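Local atomic coordinates of putative metal binding protein (Coccidioides immitis, PDB entry 3CVG), a protein that probably binds a metal ion or metal-containing ligand in the manner of periplasmic binding proteins and holds a bound calcium ion. Residues 74-79 with 243-248; 19-24 with 248-253; 84-89 with 236-241; 39-44 with 255-260; 30-35 with 277-282. All coordinates share one frame; numbering follows the deposited sequence.

Contact 1: residues 74-79 with 243-248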
# COMPACT_ATOMS: atom_id res chain seq x y z
N ILE A 74 -7.32 11.04 -17.58
CA ILE A 74 -8.20 11.48 -16.51
C ILE A 74 -7.38 12.15 -15.41
O ILE A 74 -7.84 13.09 -14.76
CB ILE A 74 -8.98 10.30 -15.90
CG1 ILE A 74 -9.81 9.60 -16.99
CG2 ILE A 74 -9.89 10.81 -14.78
CD1 ILE A 74 -10.79 10.51 -17.70
N VAL A 75 -6.16 11.66 -15.22
CA VAL A 75 -5.25 12.24 -14.23
C VAL A 75 -3.93 12.56 -14.91
O VAL A 75 -3.65 12.08 -16.01
CB VAL A 75 -4.99 11.27 -13.05
CG1 VAL A 75 -6.30 10.97 -12.33
CG2 VAL A 75 -4.35 9.98 -13.56
N ASP A 76 -3.11 13.38 -14.26
CA ASP A 76 -1.82 13.78 -14.81
C ASP A 76 -0.69 12.90 -14.29
O ASP A 76 0.27 12.59 -15.00
CB ASP A 76 -1.54 15.24 -14.45
CG ASP A 76 -2.65 16.16 -14.89
OD1 ASP A 76 -2.86 16.29 -16.12
OD2 ASP A 76 -3.32 16.75 -14.02
N VAL A 77 -0.81 12.51 -13.03
CA VAL A 77 0.19 11.66 -12.40
C VAL A 77 -0.51 10.59 -11.58
O VAL A 77 -1.71 10.66 -11.34
CB VAL A 77 1.12 12.47 -11.47
CG1 VAL A 77 2.01 13.38 -12.30
CG2 VAL A 77 0.30 13.28 -10.49
N GLY A 78 0.26 9.59 -11.17
CA GLY A 78 -0.31 8.52 -10.38
C GLY A 78 0.74 7.90 -9.49
O GLY A 78 1.86 7.63 -9.92
N ILE A 79 0.39 7.71 -8.22
CA ILE A 79 1.30 7.08 -7.29
C ILE A 79 0.83 5.64 -7.30
O ILE A 79 -0.30 5.32 -6.91
CB ILE A 79 1.20 7.69 -5.89
CG1 ILE A 79 1.57 9.17 -5.94
CG2 ILE A 79 2.15 6.95 -4.94
CD1 ILE A 79 1.56 9.86 -4.59
N ALA A 243 2.04 10.37 -20.25
CA ALA A 243 2.61 10.81 -21.52
C ALA A 243 1.69 11.80 -22.23
O ALA A 243 2.15 12.78 -22.83
CB ALA A 243 2.88 9.61 -22.43
N ARG A 244 0.39 11.54 -22.16
CA ARG A 244 -0.62 12.39 -22.80
C ARG A 244 -1.18 13.37 -21.79
O ARG A 244 -2.13 14.10 -22.08
CB ARG A 244 -1.76 11.53 -23.35
CG ARG A 244 -1.32 10.30 -24.13
CD ARG A 244 -0.57 10.67 -25.39
NE ARG A 244 -1.38 11.49 -26.28
CZ ARG A 244 -0.97 11.95 -27.46
NH1 ARG A 244 0.25 11.69 -27.89
NH2 ARG A 244 -1.79 12.69 -28.20
N ALA A 245 -0.59 13.39 -20.60
CA ALA A 245 -1.04 14.25 -19.52
C ALA A 245 -1.25 15.72 -19.86
O ALA A 245 -0.45 16.35 -20.56
CB ALA A 245 -0.07 14.14 -18.34
N LYS A 246 -2.35 16.26 -19.35
CA LYS A 246 -2.70 17.66 -19.51
C LYS A 246 -1.88 18.30 -18.39
O LYS A 246 -1.48 17.60 -17.46
CB LYS A 246 -4.21 17.83 -19.27
CG LYS A 246 -4.73 19.25 -19.29
CD LYS A 246 -6.21 19.25 -18.91
CE LYS A 246 -6.74 20.65 -18.68
NZ LYS A 246 -8.14 20.64 -18.17
N ASN A 247 -1.62 19.59 -18.47
CA ASN A 247 -0.82 20.24 -17.43
C ASN A 247 0.52 19.51 -17.34
O ASN A 247 1.04 19.26 -16.25
CB ASN A 247 -1.51 20.14 -16.06
CG ASN A 247 -2.95 20.59 -16.10
OD1 ASN A 247 -3.26 21.69 -16.54
ND2 ASN A 247 -3.85 19.73 -15.61
N ALA A 248 1.07 19.17 -18.50
CA ALA A 248 2.34 18.44 -18.59
C ALA A 248 3.49 19.03 -17.77
O ALA A 248 4.11 18.33 -16.97
CB ALA A 248 2.76 18.30 -20.05
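Asp76 is the residue of 74-79 through which this contact is made, and its CA lies 4.8 Å from the CA of Ala245 in the loop 243-248. Just before it, Val75 sends its side chain away from the loop, onto Tyr69 and Leu70 of helix 63-71. At Asp76 the methyl CB of Ala245 rests 3.7 Å from the backbone O of Asp76. The carboxylate reaches further along the loop, because CG stands anti to its own carbonyl carbon (chi1 -55°). OD2 accepts a weak hydrogen bond from Asn247 ND2, 3.4 Å long but nearly straight at 165°, with the carboxylate and amide planes 70° apart. The other oxygen, OD1, forms a salt bridge with Arg23 of strand 20-26. Its modelled position close to the backbone of Lys246 is doubtful. Val77 then opens strand 77-80 and turns its side chain to Leu22, Ile24 and Leu239. The contact ties the start of this inner strand, between strands 20-26 and 234-241, to the loop that leads into helix 248-259, with Asn247 at that helix's N-cap position. Since the hydrogen bond from Asn247 is weak and the arginine is the stronger partner, the carboxylate probably remains ionised, held mainly by Arg23.

Contact 2: residues 19-24 with 248-253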
# COMPACT_ATOMS: atom_id res chain seq x y z
N PRO A 19 -8.64 27.29 -9.99
CA PRO A 19 -8.13 26.58 -11.17
C PRO A 19 -7.41 25.28 -10.79
O PRO A 19 -6.55 25.28 -9.90
CB PRO A 19 -7.19 27.60 -11.80
CG PRO A 19 -6.58 28.24 -10.59
CD PRO A 19 -7.78 28.45 -9.67
N VAL A 20 -7.76 24.19 -11.46
CA VAL A 20 -7.13 22.90 -11.20
C VAL A 20 -6.01 22.67 -12.21
O VAL A 20 -6.25 22.67 -13.41
CB VAL A 20 -8.15 21.74 -11.33
CG1 VAL A 20 -7.44 20.41 -11.21
CG2 VAL A 20 -9.21 21.86 -10.25
N GLN A 21 -4.78 22.49 -11.72
CA GLN A 21 -3.65 22.28 -12.61
C GLN A 21 -2.80 21.06 -12.27
O GLN A 21 -1.64 20.98 -12.66
CB GLN A 21 -2.76 23.52 -12.63
CG GLN A 21 -3.45 24.76 -13.16
CD GLN A 21 -2.49 25.93 -13.31
OE1 GLN A 21 -1.83 26.33 -12.35
NE2 GLN A 21 -2.41 26.48 -14.52
N LEU A 22 -3.39 20.10 -11.55
CA LEU A 22 -2.69 18.88 -11.17
C LEU A 22 -3.66 17.85 -10.63
O LEU A 22 -4.25 18.03 -9.56
CB LEU A 22 -1.60 19.18 -10.13
CG LEU A 22 -0.77 17.97 -9.63
CD1 LEU A 22 -0.13 17.27 -10.81
CD2 LEU A 22 0.29 18.44 -8.65
N ARG A 23 -3.83 16.76 -11.37
CA ARG A 23 -4.73 15.67 -10.98
C ARG A 23 -3.89 14.43 -10.68
O ARG A 23 -3.11 13.98 -11.53
CB ARG A 23 -5.71 15.39 -12.12
CG ARG A 23 -6.58 16.57 -12.50
CD ARG A 23 -7.19 16.35 -13.87
NE ARG A 23 -6.16 16.27 -14.89
CZ ARG A 23 -6.32 15.73 -16.09
NH1 ARG A 23 -7.50 15.22 -16.43
NH2 ARG A 23 -5.31 15.70 -16.95
N ILE A 24 -4.07 13.88 -9.48
CA ILE A 24 -3.31 12.71 -9.05
C ILE A 24 -4.21 11.51 -8.75
O ILE A 24 -5.17 11.63 -7.99
CB ILE A 24 -2.50 13.00 -7.77
CG1 ILE A 24 -1.73 14.31 -7.92
CG2 ILE A 24 -1.54 11.87 -7.49
CD1 ILE A 24 -1.10 14.79 -6.62
N ALA A 248 1.07 19.17 -18.50
CA ALA A 248 2.34 18.44 -18.59
C ALA A 248 3.49 19.03 -17.77
O ALA A 248 4.11 18.33 -16.97
CB ALA A 248 2.76 18.30 -20.05
N GLU A 249 3.79 20.31 -17.99
CA GLU A 249 4.89 20.96 -17.28
C GLU A 249 4.78 20.91 -15.76
O GLU A 249 5.80 20.84 -15.06
CB GLU A 249 5.03 22.42 -17.73
CG GLU A 249 6.27 22.69 -18.59
CD GLU A 249 5.97 22.69 -20.08
OE1 GLU A 249 5.50 21.65 -20.60
OE2 GLU A 249 6.21 23.73 -20.74
N MSE A 250 3.56 20.94 -15.24
CA MSE A 250 3.36 20.88 -13.80
C MSE A 250 3.51 19.47 -13.26
O MSE A 250 3.95 19.28 -12.12
CB MSE A 250 1.98 21.43 -13.45
CG MSE A 250 2.01 22.92 -13.20
SE MSE A 250 2.25 23.34 -11.33
CE MSE A 250 0.59 24.31 -11.14
N ALA A 251 3.16 18.48 -14.07
CA ALA A 251 3.30 17.09 -13.68
C ALA A 251 4.79 16.82 -13.55
O ALA A 251 5.23 16.06 -12.68
CB ALA A 251 2.70 16.18 -14.75
N LYS A 252 5.56 17.46 -14.43
CA LYS A 252 7.01 17.34 -14.44
C LYS A 252 7.56 18.06 -13.22
O LYS A 252 8.54 17.63 -12.61
CB LYS A 252 7.57 17.97 -15.72
CG LYS A 252 9.04 17.66 -15.99
CD LYS A 252 9.23 16.19 -16.33
CE LYS A 252 10.66 15.89 -16.73
NZ LYS A 252 10.84 14.45 -17.05
N GLU A 253 6.91 19.17 -12.87
CA GLU A 253 7.31 19.97 -11.71
C GLU A 253 7.05 19.18 -10.43
O GLU A 253 7.91 19.09 -9.56
CB GLU A 253 6.51 21.27 -11.66
CG GLU A 253 6.90 22.28 -12.71
CD GLU A 253 8.26 22.89 -12.44
OE1 GLU A 253 8.43 23.55 -11.39
OE2 GLU A 253 9.17 22.71 -13.28
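Strand 20-24 runs past the first turns of helix 248-253 with its nearest backbone point at Leu22, whose CA is 6.7 Å from the CA of Ala251. No hydrogen bond joins the two segments, and side chains fill the gap. Gln21 and the selenomethionine Met250 lie obliquely across one another. The terminal methyl CE of Met250 comes 3.4 Å from the amide oxygen OE1 of Gln21 and also touches the aliphatic part of that residue, 3.8 Å from Gln21 CB. The bends of the selenomethionine chain at chi2 (-93°) and chi3 (-119°) bring this methyl back against the glutamine, whose own chain is extended beyond CG. Nearer the helix backbone, CB of Met250 packs 3.7 Å from the carbonyl O of Gln21. That oxygen is buried here and has no hydrogen-bonding partner in the model, and Met250 CB is among the atoms that cover it. Leu22 points toward the helix, but its CD1 makes a looser approach, 4.5 Å from the CA of Ala251. The interface is therefore a strand-to-helix layer, apolar apart from the glutamine amide and its backbone carbonyl. Phe54 touches both Gln21 and Met250, while Phe42 of helix 34-47 packs on Leu22 and Met250. On the sheet side, Leu22 also meets Val56 of strand 55-60 and Val77 of strand 77-80. Ala251 reaches Val77 too, so that helix 248-259 lies against the sheet next to helix 34-47.

Contact 3: residues 84-89 with 236-241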
# COMPACT_ATOMS: atom_id res chain seq x y z
N VAL A 84 6.30 -3.72 -11.74
CA VAL A 84 6.10 -4.37 -13.04
C VAL A 84 5.05 -3.66 -13.88
O VAL A 84 5.24 -3.44 -15.08
CB VAL A 84 5.69 -5.86 -12.90
CG1 VAL A 84 5.41 -6.45 -14.28
CG2 VAL A 84 6.81 -6.64 -12.24
N ALA A 85 3.93 -3.32 -13.25
CA ALA A 85 2.84 -2.64 -13.95
C ALA A 85 3.34 -1.27 -14.40
O ALA A 85 2.96 -0.78 -15.47
CB ALA A 85 1.63 -2.49 -13.02
N GLU A 86 4.20 -0.67 -13.59
CA GLU A 86 4.77 0.63 -13.91
C GLU A 86 5.63 0.50 -15.17
O GLU A 86 5.47 1.27 -16.12
CB GLU A 86 5.59 1.15 -12.72
CG GLU A 86 4.72 1.74 -11.60
CD GLU A 86 5.32 1.57 -10.20
OE1 GLU A 86 6.56 1.51 -10.07
OE2 GLU A 86 4.53 1.50 -9.23
N ARG A 87 6.53 -0.47 -15.18
CA ARG A 87 7.40 -0.71 -16.33
C ARG A 87 6.61 -0.93 -17.62
O ARG A 87 6.97 -0.41 -18.68
CB ARG A 87 8.30 -1.94 -16.10
CG ARG A 87 9.07 -2.37 -17.34
CD ARG A 87 9.93 -3.60 -17.09
NE ARG A 87 9.16 -4.84 -16.98
CZ ARG A 87 8.52 -5.41 -17.99
NH1 ARG A 87 8.55 -4.88 -19.21
NH2 ARG A 87 7.84 -6.54 -17.79
N ILE A 88 5.53 -1.69 -17.52
CA ILE A 88 4.71 -1.98 -18.69
C ILE A 88 3.94 -0.75 -19.17
O ILE A 88 3.77 -0.56 -20.37
CB ILE A 88 3.73 -3.14 -18.40
CG1 ILE A 88 4.53 -4.42 -18.12
CG2 ILE A 88 2.78 -3.35 -19.59
CD1 ILE A 88 3.69 -5.65 -17.81
N SER A 89 3.48 0.08 -18.24
CA SER A 89 2.75 1.29 -18.62
C SER A 89 3.66 2.20 -19.45
O SER A 89 3.21 2.86 -20.39
CB SER A 89 2.27 2.05 -17.38
OG SER A 89 3.34 2.70 -16.72
N PRO A 236 6.79 -0.47 -1.98
CA PRO A 236 7.28 0.74 -2.64
C PRO A 236 6.21 1.48 -3.44
O PRO A 236 5.36 0.88 -4.09
CB PRO A 236 8.41 0.22 -3.52
CG PRO A 236 7.92 -1.15 -3.90
CD PRO A 236 7.38 -1.68 -2.58
N ALA A 237 6.28 2.81 -3.38
CA ALA A 237 5.35 3.67 -4.09
C ALA A 237 6.13 4.50 -5.09
O ALA A 237 7.15 5.10 -4.73
CB ALA A 237 4.61 4.58 -3.11
N HIS A 238 5.67 4.52 -6.34
CA HIS A 238 6.32 5.28 -7.40
C HIS A 238 5.31 6.24 -8.03
O HIS A 238 4.10 5.98 -8.02
CB HIS A 238 6.86 4.36 -8.50
CG HIS A 238 8.14 3.67 -8.16
ND1 HIS A 238 8.19 2.58 -7.32
CD2 HIS A 238 9.41 3.91 -8.55
CE1 HIS A 238 9.45 2.17 -7.21
NE2 HIS A 238 10.21 2.96 -7.95
N LEU A 239 5.82 7.34 -8.58
CA LEU A 239 4.96 8.31 -9.25
C LEU A 239 5.11 8.11 -10.75
O LEU A 239 6.22 7.87 -11.24
CB LEU A 239 5.36 9.74 -8.91
CG LEU A 239 4.51 10.80 -9.62
CD1 LEU A 239 3.15 10.87 -8.95
CD2 LEU A 239 5.18 12.16 -9.55
N LEU A 240 4.00 8.18 -11.48
CA LEU A 240 4.03 8.03 -12.93
C LEU A 240 3.56 9.32 -13.57
O LEU A 240 2.53 9.87 -13.18
CB LEU A 240 3.12 6.88 -13.37
CG LEU A 240 3.51 5.45 -12.98
CD1 LEU A 240 2.43 4.47 -13.44
CD2 LEU A 240 4.85 5.10 -13.61
N VAL A 241 4.33 9.81 -14.54
CA VAL A 241 3.97 11.02 -15.25
C VAL A 241 3.32 10.59 -16.56
O VAL A 241 3.95 9.91 -17.38
CB VAL A 241 5.21 11.89 -15.55
CG1 VAL A 241 4.85 13.03 -16.49
CG2 VAL A 241 5.76 12.45 -14.24
O HOH W 1 5.89 1.12 -6.74
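His238 and Leu240 of strand 236-241 meet Glu86 and Ser89 of helix 84-89, which runs nearly parallel to the strand, at 14° and with the axes 10.2 Å apart. Pro236 comes first and takes part through its carbonyl O, which lies 2.7 Å from a bridging water. Ala237 turns its methyl away from the helix. At His238 the carboxylate of Glu86 crosses the side chain at about a right angle, with OE1 only 3.3 Å from His238 CB and with carboxylate and imidazole planes 46° apart. OE1 is also near ND1, but the angle is too poor for a hydrogen bond. The link is made by the water, which lies 2.8 Å from His238 ND1 and 2.9 Å from Glu86 OE2. Beyond the contact, Tyr101 stacks on the imidazole. Leu239 faces the other side of the strand. Leu240 returns to the helix and fits its two methyls against the aliphatic part of Glu86 and against Ser89, with CD2 3.9 Å from Glu86 CG and CD1 3.8 Å from Ser89 OG. The serine hydroxyl sits between its backbone N and carbonyl carbon (chi1 73°), which lets it donate back within the helix to the carbonyl O of Glu86 at 2.6 Å. The buried carboxylate is thus held at OE2 by the hydroxyl of Thr80 and the backbone N of Ser82, with the water close by. These contacts probably favour its ionised form and fix its rotation, while Leu240 packs the apolar half of the same side chain.

Contact 4: residues 39-44 with 255-260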
# COMPACT_ATOMS: atom_id res chain seq x y z
N ALA A 39 0.26 17.77 -1.68
CA ALA A 39 -0.35 18.77 -2.55
C ALA A 39 -0.29 20.18 -1.96
O ALA A 39 0.03 21.14 -2.66
CB ALA A 39 -1.80 18.39 -2.84
N ASP A 40 -0.60 20.31 -0.67
CA ASP A 40 -0.56 21.61 -0.02
C ASP A 40 0.86 22.15 0.03
O ASP A 40 1.08 23.36 0.02
CB ASP A 40 -1.13 21.53 1.40
CG ASP A 40 -2.65 21.39 1.42
OD1 ASP A 40 -3.28 21.68 0.38
OD2 ASP A 40 -3.20 21.00 2.47
N ALA A 41 1.83 21.24 0.09
CA ALA A 41 3.24 21.63 0.15
C ALA A 41 3.77 22.03 -1.23
O ALA A 41 4.63 22.90 -1.35
CB ALA A 41 4.07 20.50 0.73
N PHE A 42 3.26 21.38 -2.27
CA PHE A 42 3.68 21.69 -3.63
C PHE A 42 3.06 23.02 -4.05
O PHE A 42 3.77 23.91 -4.53
CB PHE A 42 3.23 20.59 -4.60
CG PHE A 42 3.58 20.87 -6.04
CD1 PHE A 42 4.92 20.96 -6.44
CD2 PHE A 42 2.59 21.03 -7.00
CE1 PHE A 42 5.25 21.21 -7.77
CE2 PHE A 42 2.91 21.27 -8.33
CZ PHE A 42 4.25 21.36 -8.72
N ILE A 43 1.75 23.15 -3.87
CA ILE A 43 1.06 24.39 -4.21
C ILE A 43 1.77 25.50 -3.46
O ILE A 43 1.97 26.60 -3.99
CB ILE A 43 -0.41 24.38 -3.74
CG1 ILE A 43 -1.18 23.25 -4.43
CG2 ILE A 43 -1.05 25.72 -4.05
CD1 ILE A 43 -2.60 23.09 -3.90
N LYS A 44 2.16 25.20 -2.23
CA LYS A 44 2.85 26.16 -1.38
C LYS A 44 4.12 26.68 -2.04
O LYS A 44 4.26 27.88 -2.23
CB LYS A 44 3.17 25.50 -0.03
CG LYS A 44 3.48 26.47 1.10
CD LYS A 44 4.94 26.91 1.11
CE LYS A 44 5.23 27.72 2.37
NZ LYS A 44 6.69 28.00 2.54
N ALA A 255 6.67 15.94 -10.10
CA ALA A 255 7.56 14.79 -10.07
C ALA A 255 8.92 15.16 -9.48
O ALA A 255 9.38 14.53 -8.52
CB ALA A 255 7.73 14.22 -11.48
N LYS A 256 9.54 16.20 -10.04
CA LYS A 256 10.84 16.68 -9.58
C LYS A 256 10.82 17.08 -8.11
O LYS A 256 11.71 16.73 -7.33
CB LYS A 256 11.29 17.88 -10.42
CG LYS A 256 12.22 17.55 -11.57
CD LYS A 256 13.58 17.10 -11.05
CE LYS A 256 14.63 17.07 -12.15
NZ LYS A 256 15.99 16.81 -11.59
N TRP A 257 9.80 17.84 -7.73
CA TRP A 257 9.65 18.31 -6.36
C TRP A 257 9.50 17.14 -5.38
O TRP A 257 10.14 17.10 -4.32
CB TRP A 257 8.42 19.21 -6.25
CG TRP A 257 8.13 19.65 -4.86
CD1 TRP A 257 8.69 20.71 -4.20
CD2 TRP A 257 7.26 19.01 -3.93
NE1 TRP A 257 8.21 20.77 -2.91
CE2 TRP A 257 7.33 19.74 -2.72
CE3 TRP A 257 6.42 17.89 -3.99
CZ2 TRP A 257 6.60 19.38 -1.58
CZ3 TRP A 257 5.69 17.53 -2.86
CH2 TRP A 257 5.78 18.28 -1.67
N LEU A 258 8.64 16.19 -5.74
CA LEU A 258 8.39 15.02 -4.90
C LEU A 258 9.63 14.26 -4.43
O LEU A 258 9.71 13.85 -3.28
CB LEU A 258 7.46 14.05 -5.63
CG LEU A 258 7.12 12.76 -4.90
CD1 LEU A 258 6.31 13.08 -3.64
CD2 LEU A 258 6.32 11.86 -5.82
N VAL A 259 10.61 14.09 -5.32
CA VAL A 259 11.81 13.34 -4.96
C VAL A 259 12.94 14.17 -4.37
O VAL A 259 13.92 13.61 -3.87
CB VAL A 259 12.36 12.55 -6.17
CG1 VAL A 259 11.32 11.53 -6.64
CG2 VAL A 259 12.73 13.49 -7.30
N SER A 260 12.82 15.49 -4.41
CA SER A 260 13.85 16.35 -3.85
C SER A 260 13.84 16.24 -2.33
O SER A 260 12.78 16.15 -1.72
CB SER A 260 13.62 17.81 -4.27
OG SER A 260 12.38 18.30 -3.81
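Trp257 extends from helix 255-259 toward helix 39-44 and lays one face of its indole over Phe42 and the backbone beside it. Over the six-membered ring sits CB of Phe42, 4.2 Å from the ring centroid and only 10° off the normal, a CH-pi contact. The phenyl ring itself lies toward the pyrrole part, where its CD1 meets Trp257 CG at 3.8 Å. This atom lies over the indole face, whereas CG of the tryptophan lies near the plane of the phenyl ring, at its edge. The two rings are tilted by 58°, their centroids 5.5 Å apart, which makes the pair oblique. The two side chains slide past each other in opposite directions. Both have CG anti to the backbone N (Trp257 chi1 176°), which carries each ring out beside the other's CB: Phe42 CD1 is also 3.9 Å from Trp257 CB. At the far end of the indole, the methyl CB of Ala41 approaches obliquely and touches CZ2 at 3.6 Å. Phe42 is further held by the ring of Phe254, which meets it edge-to-face. The contact joins two helices that pack on the strands: helix 34-47 rests on strand 55-60 through Ala39 and Ile43, and helix 248-259 on strands 100-111 and 234-241 through Ala255 and Leu258.

Contact 5: residues 30-35 with 277-282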
# COMPACT_ATOMS: atom_id res chain seq x y z
N GLY A 30 -3.60 8.71 -0.46
CA GLY A 30 -4.61 9.75 -0.37
C GLY A 30 -5.51 9.43 0.81
O GLY A 30 -5.94 10.31 1.56
N GLN A 31 -5.78 8.14 0.96
CA GLN A 31 -6.63 7.61 2.02
C GLN A 31 -5.99 7.80 3.40
O GLN A 31 -6.68 7.80 4.42
CB GLN A 31 -6.88 6.12 1.75
CG GLN A 31 -7.85 5.43 2.69
CD GLN A 31 -8.02 3.95 2.35
OE1 GLN A 31 -8.93 3.29 2.85
NE2 GLN A 31 -7.14 3.43 1.51
N SER A 32 -4.67 7.95 3.41
CA SER A 32 -3.92 8.12 4.65
C SER A 32 -3.72 9.59 4.99
O SER A 32 -3.32 9.92 6.11
CB SER A 32 -2.56 7.45 4.53
OG SER A 32 -1.78 8.10 3.53
N GLY A 33 -3.99 10.46 4.02
CA GLY A 33 -3.83 11.89 4.23
C GLY A 33 -2.55 12.47 3.66
O GLY A 33 -2.39 13.69 3.61
N LEU A 34 -1.64 11.61 3.20
CA LEU A 34 -0.37 12.11 2.65
C LEU A 34 -0.54 12.97 1.40
O LEU A 34 0.13 13.98 1.25
CB LEU A 34 0.58 10.95 2.32
CG LEU A 34 1.95 11.39 1.78
CD1 LEU A 34 2.75 11.99 2.92
CD2 LEU A 34 2.70 10.22 1.18
N VAL A 35 -1.44 12.57 0.50
CA VAL A 35 -1.65 13.33 -0.73
C VAL A 35 -2.07 14.77 -0.42
O VAL A 35 -1.77 15.68 -1.19
CB VAL A 35 -2.71 12.66 -1.64
CG1 VAL A 35 -3.03 13.57 -2.83
CG2 VAL A 35 -2.18 11.33 -2.14
N GLN A 277 5.98 8.04 12.40
CA GLN A 277 6.24 8.37 11.00
C GLN A 277 5.54 7.25 10.24
O GLN A 277 5.85 6.08 10.45
CB GLN A 277 7.74 8.35 10.69
CG GLN A 277 8.04 8.59 9.21
CD GLN A 277 9.52 8.60 8.90
OE1 GLN A 277 10.21 7.60 9.10
NE2 GLN A 277 10.02 9.72 8.40
N LEU A 278 4.62 7.61 9.37
CA LEU A 278 3.87 6.61 8.61
C LEU A 278 4.68 5.87 7.55
O LEU A 278 4.74 4.64 7.55
CB LEU A 278 2.66 7.27 7.95
CG LEU A 278 1.80 6.35 7.07
CD1 LEU A 278 1.40 5.10 7.85
CD2 LEU A 278 0.58 7.12 6.61
N TYR A 279 5.31 6.63 6.66
CA TYR A 279 6.10 6.07 5.57
C TYR A 279 7.58 6.41 5.65
O TYR A 279 7.97 7.41 6.26
CB TYR A 279 5.59 6.59 4.22
CG TYR A 279 4.11 6.43 3.96
CD1 TYR A 279 3.29 7.54 3.79
CD2 TYR A 279 3.54 5.16 3.83
CE1 TYR A 279 1.94 7.41 3.48
CE2 TYR A 279 2.18 5.02 3.53
CZ TYR A 279 1.39 6.14 3.35
OH TYR A 279 0.06 6.01 3.03
N SER A 280 8.41 5.58 5.03
CA SER A 280 9.84 5.83 5.00
C SER A 280 10.14 6.60 3.72
O SER A 280 9.46 6.42 2.70
CB SER A 280 10.64 4.53 5.00
OG SER A 280 10.55 3.86 6.24
N PRO A 281 11.13 7.50 3.76
CA PRO A 281 11.48 8.28 2.57
C PRO A 281 11.99 7.33 1.50
O PRO A 281 12.38 6.20 1.79
CB PRO A 281 12.58 9.21 3.09
CG PRO A 281 12.21 9.39 4.53
CD PRO A 281 11.84 8.00 4.95
N ALA A 282 11.98 7.77 0.25
CA ALA A 282 12.48 6.94 -0.84
C ALA A 282 13.96 6.68 -0.57
O ALA A 282 14.60 7.44 0.14
CB ALA A 282 12.32 7.66 -2.17
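Tyr279 reaches across from 277-282 to the short helical turn 30-32 and the start of the next helix. Ser32 OG lies 2.8 Å from Tyr279 OH, at the edge of the ring and near its plane. The two hydroxyls form a hydrogen bond whose proton is not settled, since another acceptor is in reach. Ser32 adds an apolar touch, its CB lying 3.8 Å from CD2 of Leu278. Beside the hydroxyl pair, Leu34 meets the tyrosine at a slant and brings its CD2 to within 3.7 Å of Tyr279 CE1. The leucine reaches the ring because its CG is anti to the backbone N (chi1 -178°). One face of the phenol is packed by the preceding residue: CG of Leu278 stands 3.5 Å above the ring plane, over its centre. Further out, Phe103 of strand 100-111 meets the tyrosine ring with planes at about 35° and also touches Leu34, while Phe271 packs on Ser32, Leu34 and Leu278. The serine is set by the chain itself. Gly33 has a positive phi of 100° and closes the first helix with a Schellman motif, then stands at the N-cap position of helix 34-47. Ser32 OG also bonds back to the carbonyl O of Ala29, so the hydroxyl is shared between its own helix and the tyrosine. The hydroxyl pair, with the tyrosine buried, is flanked by Leu34, Leu278, Phe103 and Phe271, which probably fixes the rotation of the phenol and joins strand 276-281 to the junction of the two helices.

How the contacts relate
Contacts 1 and 2 are neighbours, centres about 7 Å apart, and share Ala248; Arg23 of strand 20-26 joins them by a salt bridge to Asp76, with NH2 2.7 Å from OD1. Strand 77-80 pairs with 234-241, so contact 3 continues from contact 1, Leu240 N lying 2.7 Å from Gly78 O. Contacts 2 and 4 both use helix 248-259 and meet at Phe42, whose CE2 is 3.7 Å from SE of Met250. Contact 5 shares helix 34-47 with contact 4, about 14 Å away between centres. The bound calcium is about 10 Å from the side chain of Tyr279 and about 13 Å from that of Glu86.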